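Long-range contacts in light Chain (Clostridium botulinum, PDB 6BVD), which probably acts as the zinc-dependent endopeptidase of a mosaic botulinum neurotoxin, cutting a SNARE protein of the nerve terminal: residues I219-A223 and Y387-F393; F360-T364 and Y402-N406; L382-I386 and S424-R428. All coordinates share one frame; numbering follows the deposited sequence.

Overall arrangement
The three contacts lie on one side of the chain's centre, their segments alternating in sequence. Contact 1 is in the middle, its centre about 8 Å from that of contact 2 and about 10 Å from that of contact 3; the centres of contacts 2 and 3 are about 14 Å apart, their nearest atoms about 5 Å. Ile219 N and Gln405 O, 2.9 Å apart, probably bond contacts 1 and 2. Contacts 1 and 3 share the calcium ion and also touch directly, Phe393 CE1 lying 3.8 Å from Val426 CG1. Asp221 of contact 1 is the N-cap of helix 222-237, bearer of zinc ligands His228 and His232; the Lys220 side chain is about 11 Å from that metal.

Contact 1: residues I219-A223 and Y387-F393; sequences IKDPA and YTEVDGF. With CA (calcium ion), chain C.
One buried carboxylate oxygen, Asp221 OD1, takes two bonds here, one across the contact and one from a helix end. Tyr387 OH donates to Asp221 OD1 over 2.5 Å, a length whose exact value is doubtful at this resolution. The hydroxyl meets the oxygen on the syn side, 27° out of the carboxylate plane, and the carboxylate stands 63° from the plane of the tyrosine ring. Ala223 N gives Asp221 OD1 its second bond, at 2.8 Å, arriving nearly along the C-O axis. Asp221 is therefore the N-cap of helix 222-237, and its chi1 of -174°, with CG opposite the backbone N, carries the carboxylate to both donors. That helix holds the HExxH motif of the zinc protease fold, whose His228 and His232 bind the zinc ion together with Glu266; the cap thus ties the start of the metal-binding helix to the loop 387-393.

The other oxygen, Asp221 OD2, forms a salt bridge with Arg99 and also accepts from a water, at 2.7 Å, that in turn accepts from Phe393 N. With an arginine, a helix N-terminus and a hydroxyl around it, the Asp221 carboxylate would be expected to stay ionised.

Phe393 CE2 makes apolar contacts with Ile219 CG2 at 3.9 Å and Pro222 CD at 4.0 Å. A polar atom, Lys220 O, lies at the edge of the same ring, near its plane. Tyr387 CD1 sits over the centre of the Phe393 ring, 3.6 Å above its plane, so an edge of the tyrosine ring is set on the face of the phenylalanine while its hydroxyl reaches the cap. In the sequence between Tyr387 and Phe393, Thr388 and Gly392 exchange two backbone bonds, and within that loop Glu389 chelates the calcium ion through OE1 (2.5 Å) and OE2.

Contact 2: residues F360-T364 and Y402-N406; sequences FKIKT and YQGQN
Gln405 places CG opposite its own carbonyl carbon (chi1 -63°) and then runs straight out (chi2 175°), which lays its terminal amide alongside the backbone of Lys363. The segment 360-364 enters from helix 353-360 through a Schellman motif at Lys361, and its extended continuation meets the single turn 402-405 just ahead of strand 406-408. The amide bridges both polar backbone atoms of one residue: Lys363 N donates to Gln405 OE1 at 2.9 Å, in the plane of the Gln405 side-chain carbonyl and on a lone pair of OE1, and Gln405 NE2 returns a bond to Lys363 O at 3.1 Å. Asn394 and Ile219 O supply further partners to OE1 and NE2, so the rotation of the amide is well fixed.

Lys363 also packs on Tyr402. Lys363 CB sits over one face of the Tyr402 ring, 3.8 Å from its centroid and 20° off the normal, a CH-pi contact offset toward the rim. The aliphatic chain continues past the ring with Lys363 CD 3.8 Å from Tyr402 CD2, and NZ then forms a salt bridge with Asp207. At the ring's edge, in its plane, Lys361 O lies 3.6 Å from Tyr402 CE1.

Contact 3: residues L382-I386 and S424-R428; sequences LDDSI and SRVVR. With CA (calcium ion), chain C.
Ile386 lies across the side chain of Arg425 at about a right angle, its CG1 3.5 Å from Arg425 NH1 and its CD1 packed against both NH1 and CB. The other branch meets the backbone instead, Ile386 CG2 lying 3.8 Å from Arg425 O. The bend of Arg425 at chi3 (82°) turns the guanidinium toward Asp383, with Ile386 CG1 meeting NH1 obliquely.

There the arginine makes an end-on salt bridge in which both terminal nitrogens grip a single oxygen: Arg425 NH2 is 2.9 Å and NH1 3.0 Å from Asp383 OD2. That oxygen lies only 4° out of the guanidinium plane and is held at the edge of the group. The carboxylate is turned 57° away from the same plane, so this is not the flat, paired geometry in which each nitrogen takes its own oxygen. NH2 comes in on the anti side, whereas NH1 approaches from above the carboxylate. The contact ties the loop after strand 373-377 to the loop between helix 411-419 and strand 428-429, at the surface.

Asp383 OD1 is engaged locally. Ser385 N donates to Asp383 OD1 at 2.9 Å, forming an Asx turn, and Ser385 OG adds a bond of 2.7 Å to Asp383 OD1 from the same face. Within 424-428, Ser424 OG accepts from Val426 N and Val427 N, an ST turn and ST motif.

The residue following Asp383 serves the metal: Asp384 OD2 is 2.3 Å from the calcium ion, which Asp384 and Glu389 of the second subunit also bind. With two donors on each oxygen, the Asp383 carboxylate is fixed in position and probably ionised, while the exposure of Arg425 suggests that solvent screens the ion pair and tempers its strength.

Contact 1: residues I219-A223 and Y387-F393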
ATOM      1  N   ILE A 219      -7.654   7.610  19.250  1.00 26.09           N
ATOM      2  CA  ILE A 219      -6.384   8.174  18.809  1.00 25.10           C
ATOM      3  C   ILE A 219      -6.569   8.745  17.382  1.00 26.17           C
ATOM      4  O   ILE A 219      -7.362   8.241  16.572  1.00 23.48           O
ATOM      5  CB  ILE A 219      -5.235   7.121  18.865  1.00 23.52           C
ATOM      6  CG1 ILE A 219      -3.849   7.791  18.742  1.00 29.15           C
ATOM      7  CG2 ILE A 219      -5.426   6.031  17.830  1.00 19.67           C
ATOM      8  CD1 ILE A 219      -3.452   8.604  19.971  1.00 27.38           C
ATOM      9  N   LYS A 220      -5.853   9.819  17.091  1.00 23.92           N
ATOM     10  CA  LYS A 220      -5.964  10.487  15.813  1.00 20.44           C
ATOM     11  C   LYS A 220      -5.107   9.755  14.776  1.00 23.17           C
ATOM     12  O   LYS A 220      -4.030   9.268  15.105  1.00 21.28           O
ATOM     13  CB  LYS A 220      -5.539  11.971  15.951  1.00 21.16           C
ATOM     14  CG  LYS A 220      -6.533  12.767  16.846  1.00 15.74           C
ATOM     15  CD  LYS A 220      -5.933  14.082  17.328  1.00 18.25           C
ATOM     16  CE  LYS A 220      -6.959  14.732  18.268  1.00 23.21           C
ATOM     17  NZ  LYS A 220      -6.389  15.858  19.033  1.00 30.50           N
ATOM     18  N   ASP A 221      -5.614   9.668  13.547  1.00 19.92           N
ATOM     19  CA  ASP A 221      -4.891   9.059  12.412  1.00 17.56           C
ATOM     20  C   ASP A 221      -3.839  10.070  11.908  1.00 18.41           C
ATOM     21  O   ASP A 221      -4.202  11.135  11.487  1.00 23.27           O
ATOM     22  CB  ASP A 221      -5.874   8.687  11.307  1.00 19.07           C
ATOM     23  CG  ASP A 221      -5.219   7.922  10.147  1.00 29.06           C
ATOM     24  OD1 ASP A 221      -4.102   8.321   9.739  1.00 23.69           O
ATOM     25  OD2 ASP A 221      -5.818   6.939   9.654  1.00 21.86           O
ATOM     26  N   PRO A 222      -2.540   9.724  11.971  1.00 25.10           N
ATOM     27  CA  PRO A 222      -1.502  10.670  11.499  1.00 22.53           C
ATOM     28  C   PRO A 222      -1.694  11.157  10.069  1.00 20.81           C
ATOM     29  O   PRO A 222      -1.258  12.269   9.793  1.00 20.16           O
ATOM     30  CB  PRO A 222      -0.201   9.852  11.618  1.00 22.10           C
ATOM     31  CG  PRO A 222      -0.452   8.923  12.741  1.00 25.84           C
ATOM     32  CD  PRO A 222      -1.944   8.521  12.578  1.00 22.18           C
ATOM     33  N   ALA A 223      -2.352  10.389   9.189  1.00 17.97           N
ATOM     34  CA  ALA A 223      -2.559  10.865   7.822  1.00 17.88           C
ATOM     35  C   ALA A 223      -3.523  12.076   7.785  1.00 19.30           C
ATOM     36  O   ALA A 223      -3.365  13.006   6.976  1.00 17.39           O
ATOM     37  CB  ALA A 223      -3.074   9.731   6.917  1.00 19.89           C
ATOM     38  N   TYR A 387      -1.445  -0.590  11.226  1.00 20.53           N
ATOM     39  CA  TYR A 387      -1.806   0.590  10.498  1.00 24.34           C
ATOM     40  C   TYR A 387      -1.518   0.364   9.012  1.00 20.92           C
ATOM     41  O   TYR A 387      -0.404  -0.013   8.672  1.00 21.46           O
ATOM     42  CB  TYR A 387      -0.995   1.778  11.037  1.00 24.14           C
ATOM     43  CG  TYR A 387      -1.322   3.099  10.424  1.00 25.79           C
ATOM     44  CD1 TYR A 387      -2.344   3.877  10.937  1.00 26.47           C
ATOM     45  CD2 TYR A 387      -0.560   3.626   9.368  1.00 25.81           C
ATOM     46  CE1 TYR A 387      -2.651   5.101  10.400  1.00 17.15           C
ATOM     47  CE2 TYR A 387      -0.863   4.874   8.828  1.00 18.54           C
ATOM     48  CZ  TYR A 387      -1.896   5.618   9.359  1.00 18.57           C
ATOM     49  OH  TYR A 387      -2.204   6.884   8.858  1.00 21.43           O
ATOM     50  N   THR A 388      -2.488   0.574   8.133  1.00 24.01           N
ATOM     51  CA  THR A 388      -2.232   0.379   6.691  1.00 20.08           C
ATOM     52  C   THR A 388      -2.410   1.628   5.856  1.00 20.16           C
ATOM     53  O   THR A 388      -3.154   2.563   6.239  1.00 17.33           O
ATOM     54  CB  THR A 388      -3.160  -0.684   6.066  1.00 25.17           C
ATOM     55  OG1 THR A 388      -4.538  -0.260   6.145  1.00 27.20           O
ATOM     56  CG2 THR A 388      -2.947  -2.034   6.735  1.00 22.68           C
ATOM     57  N   GLU A 389      -1.755   1.671   4.688  1.00 16.22           N
ATOM     58  CA  GLU A 389      -2.040   2.772   3.735  1.00 20.52           C
ATOM     59  C   GLU A 389      -3.532   2.941   3.419  1.00 20.39           C
ATOM     60  O   GLU A 389      -4.047   4.048   3.413  1.00 26.79           O
ATOM     61  CB  GLU A 389      -1.318   2.525   2.379  1.00 24.41           C
ATOM     62  CG  GLU A 389       0.229   2.595   2.451  1.00 23.73           C
ATOM     63  CD  GLU A 389       0.918   1.292   2.841  1.00 28.11           C
ATOM     64  OE1 GLU A 389       0.272   0.235   3.140  1.00 22.18           O
ATOM     65  OE2 GLU A 389       2.162   1.313   2.891  1.00 24.11           O
ATOM     66  N   VAL A 390      -4.210   1.845   3.103  1.00 20.30           N
ATOM     67  CA  VAL A 390      -5.584   1.904   2.580  1.00 24.00           C
ATOM     68  C   VAL A 390      -6.608   2.191   3.692  1.00 21.48           C
ATOM     69  O   VAL A 390      -7.618   2.868   3.433  1.00 26.94           O
ATOM     70  CB  VAL A 390      -5.964   0.580   1.801  1.00 32.82           C
ATOM     71  CG1 VAL A 390      -5.892  -0.661   2.698  1.00 29.28           C
ATOM     72  CG2 VAL A 390      -7.340   0.670   1.117  1.00 32.22           C
ATOM     73  N   ASP A 391      -6.371   1.689   4.899  1.00 22.10           N
ATOM     74  CA  ASP A 391      -7.425   1.809   5.974  1.00 24.51           C
ATOM     75  C   ASP A 391      -7.015   2.474   7.279  1.00 21.95           C
ATOM     76  O   ASP A 391      -7.865   2.688   8.180  1.00 22.12           O
ATOM     77  CB  ASP A 391      -7.972   0.405   6.354  1.00 32.32           C
ATOM     78  CG  ASP A 391      -8.719  -0.287   5.216  1.00 33.20           C
ATOM     79  OD1 ASP A 391      -9.456   0.386   4.456  1.00 30.02           O
ATOM     80  OD2 ASP A 391      -8.552  -1.532   5.080  1.00 32.47           O
ATOM     81  N   GLY A 392      -5.722   2.768   7.436  1.00 21.34           N
ATOM     82  CA  GLY A 392      -5.221   3.281   8.691  1.00 15.25           C
ATOM     83  C   GLY A 392      -5.318   2.254   9.810  1.00 27.73           C
ATOM     84  O   GLY A 392      -4.893   1.100   9.669  1.00 21.36           O
ATOM     85  N   PHE A 393      -5.843   2.676  10.961  1.00 24.20           N
ATOM     86  CA  PHE A 393      -5.970   1.752  12.082  1.00 19.13           C
ATOM     87  C   PHE A 393      -7.177   0.839  11.941  1.00 23.10           C
ATOM     88  O   PHE A 393      -7.255  -0.198  12.623  1.00 23.35           O
ATOM     89  CB  PHE A 393      -6.131   2.506  13.415  1.00 18.78           C
ATOM     90  CG  PHE A 393      -4.935   3.336  13.814  1.00 19.77           C
ATOM     91  CD1 PHE A 393      -3.759   2.727  14.229  1.00 19.15           C
ATOM     92  CD2 PHE A 393      -5.028   4.717  13.848  1.00 24.45           C
ATOM     93  CE1 PHE A 393      -2.667   3.520  14.641  1.00 18.81           C
ATOM     94  CE2 PHE A 393      -3.953   5.506  14.265  1.00 25.21           C
ATOM     95  CZ  PHE A 393      -2.772   4.895  14.650  1.00 22.30           C
TER
HETATM   96 CA    CA C 501       2.140  -1.333   3.755  1.00 21.31          CA
HETATM   97  O   HOH W   1      -7.490   5.235  11.016  1.00 21.88           O

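Contact 2: residues F360-T364 and Y402-N406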
ATOM      1  N   PHE A 360     -12.318   9.652   4.142  1.00 21.99           N
ATOM      2  CA  PHE A 360     -11.387   8.595   4.505  1.00 19.50           C
ATOM      3  C   PHE A 360     -11.926   7.596   5.552  1.00 24.06           C
ATOM      4  O   PHE A 360     -11.237   6.618   5.902  1.00 22.85           O
ATOM      5  CB  PHE A 360     -10.107   9.227   5.036  1.00 29.17           C
ATOM      6  CG  PHE A 360      -9.126   9.642   3.946  1.00 28.04           C
ATOM      7  CD1 PHE A 360      -8.025   8.861   3.673  1.00 27.23           C
ATOM      8  CD2 PHE A 360      -9.348  10.758   3.174  1.00 19.24           C
ATOM      9  CE1 PHE A 360      -7.121   9.218   2.642  1.00 34.10           C
ATOM     10  CE2 PHE A 360      -8.443  11.127   2.171  1.00 23.76           C
ATOM     11  CZ  PHE A 360      -7.350  10.329   1.891  1.00 20.70           C
ATOM     12  N   LYS A 361     -13.148   7.821   6.049  1.00 22.09           N
ATOM     13  CA  LYS A 361     -13.664   6.997   7.139  1.00 20.88           C
ATOM     14  C   LYS A 361     -12.693   6.922   8.291  1.00 20.42           C
ATOM     15  O   LYS A 361     -12.414   5.844   8.847  1.00 24.68           O
ATOM     16  CB  LYS A 361     -14.027   5.590   6.618  1.00 26.94           C
ATOM     17  CG  LYS A 361     -15.093   5.642   5.562  1.00 26.08           C
ATOM     18  CD  LYS A 361     -15.427   4.225   5.084  1.00 39.02           C
ATOM     19  CE  LYS A 361     -16.749   4.192   4.349  1.00 48.19           C
ATOM     20  NZ  LYS A 361     -16.619   4.810   3.003  1.00 55.70           N
ATOM     21  N   ILE A 362     -12.165   8.109   8.636  1.00 24.39           N
ATOM     22  CA  ILE A 362     -11.390   8.340   9.814  1.00 18.01           C
ATOM     23  C   ILE A 362     -12.255   9.108  10.837  1.00 24.84           C
ATOM     24  O   ILE A 362     -12.967  10.027  10.476  1.00 25.50           O
ATOM     25  CB  ILE A 362     -10.101   9.171   9.483  1.00 20.35           C
ATOM     26  CG1 ILE A 362      -9.117   8.327   8.638  1.00 23.12           C
ATOM     27  CG2 ILE A 362      -9.440   9.641  10.758  1.00 17.90           C
ATOM     28  CD1 ILE A 362      -7.860   9.201   8.116  1.00 23.77           C
ATOM     29  N   LYS A 363     -12.249   8.683  12.085  1.00 21.66           N
ATOM     30  CA  LYS A 363     -12.973   9.429  13.124  1.00 20.77           C
ATOM     31  C   LYS A 363     -12.128  10.609  13.544  1.00 25.06           C
ATOM     32  O   LYS A 363     -10.922  10.465  13.711  1.00 28.55           O
ATOM     33  CB  LYS A 363     -13.290   8.553  14.342  1.00 20.97           C
ATOM     34  CG  LYS A 363     -14.350   9.198  15.280  1.00 32.03           C
ATOM     35  CD  LYS A 363     -14.598   8.348  16.541  1.00 26.98           C
ATOM     36  CE  LYS A 363     -15.796   8.845  17.376  1.00 27.75           C
ATOM     37  NZ  LYS A 363     -17.123   8.842  16.633  1.00 25.44           N
ATOM     38  N   THR A 364     -12.758  11.768  13.731  1.00 25.26           N
ATOM     39  CA  THR A 364     -12.042  12.918  14.236  1.00 21.69           C
ATOM     40  C   THR A 364     -12.843  13.614  15.321  1.00 29.54           C
ATOM     41  O   THR A 364     -14.024  13.263  15.623  1.00 23.88           O
ATOM     42  CB  THR A 364     -11.671  13.886  13.082  1.00 25.90           C
ATOM     43  OG1 THR A 364     -10.591  14.725  13.482  1.00 26.01           O
ATOM     44  CG2 THR A 364     -12.840  14.708  12.642  1.00 24.07           C
ATOM     45  N   TYR A 402     -15.364   2.642  14.393  1.00 21.67           N
ATOM     46  CA  TYR A 402     -13.958   3.074  14.424  1.00 28.47           C
ATOM     47  C   TYR A 402     -13.229   2.471  15.601  1.00 23.34           C
ATOM     48  O   TYR A 402     -12.444   3.158  16.261  1.00 21.24           O
ATOM     49  CB  TYR A 402     -13.835   4.612  14.491  1.00 27.81           C
ATOM     50  CG  TYR A 402     -14.700   5.350  13.497  1.00 28.41           C
ATOM     51  CD1 TYR A 402     -14.322   5.462  12.156  1.00 25.91           C
ATOM     52  CD2 TYR A 402     -15.917   5.902  13.898  1.00 27.65           C
ATOM     53  CE1 TYR A 402     -15.125   6.120  11.245  1.00 29.27           C
ATOM     54  CE2 TYR A 402     -16.730   6.548  13.013  1.00 34.45           C
ATOM     55  CZ  TYR A 402     -16.332   6.669  11.683  1.00 39.68           C
ATOM     56  OH  TYR A 402     -17.180   7.328  10.804  1.00 42.45           O
ATOM     57  N   GLN A 403     -13.526   1.210  15.883  1.00 27.27           N
ATOM     58  CA  GLN A 403     -12.927   0.473  16.997  1.00 27.44           C
ATOM     59  C   GLN A 403     -11.395   0.448  16.892  1.00 34.18           C
ATOM     60  O   GLN A 403     -10.685   0.429  17.912  1.00 30.77           O
ATOM     61  CB  GLN A 403     -13.495  -0.944  17.050  1.00 30.39           C
ATOM     62  CG  GLN A 403     -13.241  -1.667  18.359  1.00 45.27           C
ATOM     63  CD  GLN A 403     -13.959  -0.982  19.541  1.00 48.59           C
ATOM     64  OE1 GLN A 403     -15.053  -0.435  19.387  1.00 49.93           O
ATOM     65  NE2 GLN A 403     -13.308  -0.959  20.699  1.00 43.30           N
ATOM     66  N   GLY A 404     -10.884   0.499  15.658  1.00 29.27           N
ATOM     67  CA  GLY A 404      -9.449   0.546  15.437  1.00 22.28           C
ATOM     68  C   GLY A 404      -8.793   1.768  16.067  1.00 25.51           C
ATOM     69  O   GLY A 404      -7.631   1.703  16.441  1.00 29.14           O
ATOM     70  N   GLN A 405      -9.524   2.874  16.198  1.00 23.35           N
ATOM     71  CA  GLN A 405      -8.975   4.065  16.838  1.00 21.78           C
ATOM     72  C   GLN A 405      -9.301   4.125  18.336  1.00 27.13           C
ATOM     73  O   GLN A 405      -8.721   4.920  19.080  1.00 26.63           O
ATOM     74  CB  GLN A 405      -9.502   5.317  16.147  1.00 23.60           C
ATOM     75  CG  GLN A 405      -9.082   5.440  14.669  1.00 26.19           C
ATOM     76  CD  GLN A 405      -9.747   6.653  14.011  1.00 22.65           C
ATOM     77  OE1 GLN A 405     -10.619   6.513  13.162  1.00 24.20           O
ATOM     78  NE2 GLN A 405      -9.343   7.846  14.423  1.00 18.52           N
ATOM     79  N   ASN A 406     -10.206   3.254  18.788  1.00 27.64           N
ATOM     80  CA  ASN A 406     -10.625   3.278  20.203  1.00 27.34           C
ATOM     81  C   ASN A 406      -9.527   2.741  21.135  1.00 30.04           C
ATOM     82  O   ASN A 406      -9.201   1.557  21.080  1.00 34.73           O
ATOM     83  CB  ASN A 406     -11.905   2.444  20.396  1.00 21.89           C
ATOM     84  CG  ASN A 406     -12.570   2.722  21.750  1.00 32.85           C
ATOM     85  OD1 ASN A 406     -11.881   2.883  22.767  1.00 30.00           O
ATOM     86  ND2 ASN A 406     -13.895   2.772  21.767  1.00 28.94           N
TER

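Contact 3: residues L382-I386 and S424-R428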
ATOM      1  N   LEU A 382       4.494   1.597  10.916  1.00 21.18           N
ATOM      2  CA  LEU A 382       5.058   0.884   9.761  1.00 25.34           C
ATOM      3  C   LEU A 382       4.577  -0.561   9.620  1.00 21.99           C
ATOM      4  O   LEU A 382       4.768  -1.158   8.572  1.00 23.51           O
ATOM      5  CB  LEU A 382       6.589   0.884   9.844  1.00 28.05           C
ATOM      6  CG  LEU A 382       7.265   2.222   9.553  1.00 21.01           C
ATOM      7  CD1 LEU A 382       8.735   2.100   9.894  1.00 28.22           C
ATOM      8  CD2 LEU A 382       7.097   2.505   8.097  1.00 17.45           C
ATOM      9  N   ASP A 383       3.948  -1.110  10.669  1.00 25.46           N
ATOM     10  CA  ASP A 383       3.437  -2.482  10.704  1.00 25.33           C
ATOM     11  C   ASP A 383       2.019  -2.587  10.112  1.00 30.65           C
ATOM     12  O   ASP A 383       1.051  -2.096  10.714  1.00 31.22           O
ATOM     13  CB  ASP A 383       3.449  -2.985  12.165  1.00 22.67           C
ATOM     14  CG  ASP A 383       3.125  -4.473  12.313  1.00 24.94           C
ATOM     15  OD1 ASP A 383       2.420  -5.077  11.485  1.00 28.61           O
ATOM     16  OD2 ASP A 383       3.550  -5.045  13.335  1.00 37.72           O
ATOM     17  N   ASP A 384       1.892  -3.270   8.968  1.00 28.78           N
ATOM     18  CA  ASP A 384       0.617  -3.325   8.242  1.00 23.67           C
ATOM     19  C   ASP A 384      -0.469  -4.116   8.987  1.00 25.25           C
ATOM     20  O   ASP A 384      -1.630  -4.066   8.586  1.00 23.68           O
ATOM     21  CB  ASP A 384       0.827  -3.919   6.836  1.00 20.95           C
ATOM     22  CG  ASP A 384       1.378  -2.867   5.836  1.00 28.55           C
ATOM     23  OD1 ASP A 384       0.847  -1.746   5.793  1.00 21.23           O
ATOM     24  OD2 ASP A 384       2.376  -3.150   5.139  1.00 22.85           O
ATOM     25  N   SER A 385      -0.108  -4.853  10.040  1.00 25.97           N
ATOM     26  CA  SER A 385      -1.153  -5.449  10.898  1.00 33.99           C
ATOM     27  C   SER A 385      -1.727  -4.457  11.931  1.00 31.46           C
ATOM     28  O   SER A 385      -2.725  -4.776  12.613  1.00 30.48           O
ATOM     29  CB  SER A 385      -0.622  -6.686  11.640  1.00 28.81           C
ATOM     30  OG  SER A 385       0.368  -6.357  12.588  1.00 27.98           O
ATOM     31  N   ILE A 386      -1.117  -3.270  12.049  1.00 21.75           N
ATOM     32  CA  ILE A 386      -1.551  -2.223  13.004  1.00 21.09           C
ATOM     33  C   ILE A 386      -2.145  -1.019  12.274  1.00 29.79           C
ATOM     34  O   ILE A 386      -3.185  -0.479  12.637  1.00 21.44           O
ATOM     35  CB  ILE A 386      -0.348  -1.731  13.884  1.00 30.82           C
ATOM     36  CG1 ILE A 386       0.257  -2.894  14.674  1.00 24.20           C
ATOM     37  CG2 ILE A 386      -0.735  -0.525  14.759  1.00 26.34           C
ATOM     38  CD1 ILE A 386      -0.695  -3.517  15.644  1.00 32.95           C
ATOM     39  N   SER A 424      -0.010  -1.978  24.718  1.00 53.14           N
ATOM     40  CA  SER A 424      -0.669  -1.787  23.430  1.00 45.62           C
ATOM     41  C   SER A 424       0.351  -1.623  22.311  1.00 42.92           C
ATOM     42  O   SER A 424       1.386  -0.977  22.491  1.00 42.58           O
ATOM     43  CB  SER A 424      -1.582  -0.571  23.454  1.00 38.29           C
ATOM     44  OG  SER A 424      -2.081  -0.319  22.158  1.00 47.09           O
ATOM     45  N   ARG A 425       0.043  -2.188  21.150  1.00 35.92           N
ATOM     46  CA  ARG A 425       0.917  -2.035  19.999  1.00 41.39           C
ATOM     47  C   ARG A 425       0.398  -0.886  19.131  1.00 39.13           C
ATOM     48  O   ARG A 425       0.991  -0.534  18.105  1.00 38.93           O
ATOM     49  CB  ARG A 425       1.000  -3.352  19.215  1.00 46.92           C
ATOM     50  CG  ARG A 425       1.900  -4.407  19.862  1.00 45.75           C
ATOM     51  CD  ARG A 425       2.267  -5.517  18.883  1.00 43.97           C
ATOM     52  NE  ARG A 425       3.385  -5.085  18.050  1.00 48.66           N
ATOM     53  CZ  ARG A 425       3.353  -5.027  16.720  1.00 45.99           C
ATOM     54  NH1 ARG A 425       2.260  -5.414  16.068  1.00 45.28           N
ATOM     55  NH2 ARG A 425       4.417  -4.609  16.042  1.00 47.91           N
ATOM     56  N   VAL A 426      -0.695  -0.269  19.566  1.00 37.09           N
ATOM     57  CA  VAL A 426      -1.233   0.867  18.845  1.00 28.09           C
ATOM     58  C   VAL A 426      -0.681   2.178  19.399  1.00 30.65           C
ATOM     59  O   VAL A 426      -0.187   3.004  18.641  1.00 31.14           O
ATOM     60  CB  VAL A 426      -2.771   0.916  18.905  1.00 38.15           C
ATOM     61  CG1 VAL A 426      -3.279   2.075  18.075  1.00 39.12           C
ATOM     62  CG2 VAL A 426      -3.394  -0.403  18.417  1.00 38.58           C
ATOM     63  N   VAL A 427      -0.812   2.363  20.717  1.00 33.68           N
ATOM     64  CA  VAL A 427      -0.376   3.559  21.439  1.00 36.68           C
ATOM     65  C   VAL A 427       0.397   3.266  22.729  1.00 38.07           C
ATOM     66  O   VAL A 427       0.163   2.244  23.378  1.00 39.80           O
ATOM     67  CB  VAL A 427      -1.589   4.450  21.815  1.00 27.64           C
ATOM     68  CG1 VAL A 427      -2.297   4.932  20.589  1.00 30.15           C
ATOM     69  CG2 VAL A 427      -2.573   3.690  22.756  1.00 30.47           C
ATOM     70  N   ARG A 428       1.309   4.169  23.105  1.00 38.04           N
ATOM     71  CA  ARG A 428       1.904   4.183  24.448  1.00 38.04           C
ATOM     72  C   ARG A 428       1.719   5.552  25.081  1.00 36.59           C
ATOM     73  O   ARG A 428       2.110   6.563  24.502  1.00 29.82           O
ATOM     74  CB  ARG A 428       3.394   3.845  24.424  1.00 40.16           C
ATOM     75  CG  ARG A 428       3.723   2.442  24.001  1.00 50.47           C
ATOM     76  CD  ARG A 428       5.222   2.237  24.041  1.00 57.54           C
ATOM     77  NE  ARG A 428       5.644   1.107  23.218  1.00 66.82           N
ATOM     78  CZ  ARG A 428       6.847   1.020  22.656  1.00 66.77           C
ATOM     79  NH1 ARG A 428       7.723   2.004  22.839  1.00 63.79           N
ATOM     80  NH2 ARG A 428       7.171  -0.035  21.912  1.00 64.18           N
TER
HETATM   81 CA    CA C 501       2.140  -1.333   3.755  1.00 21.31          CA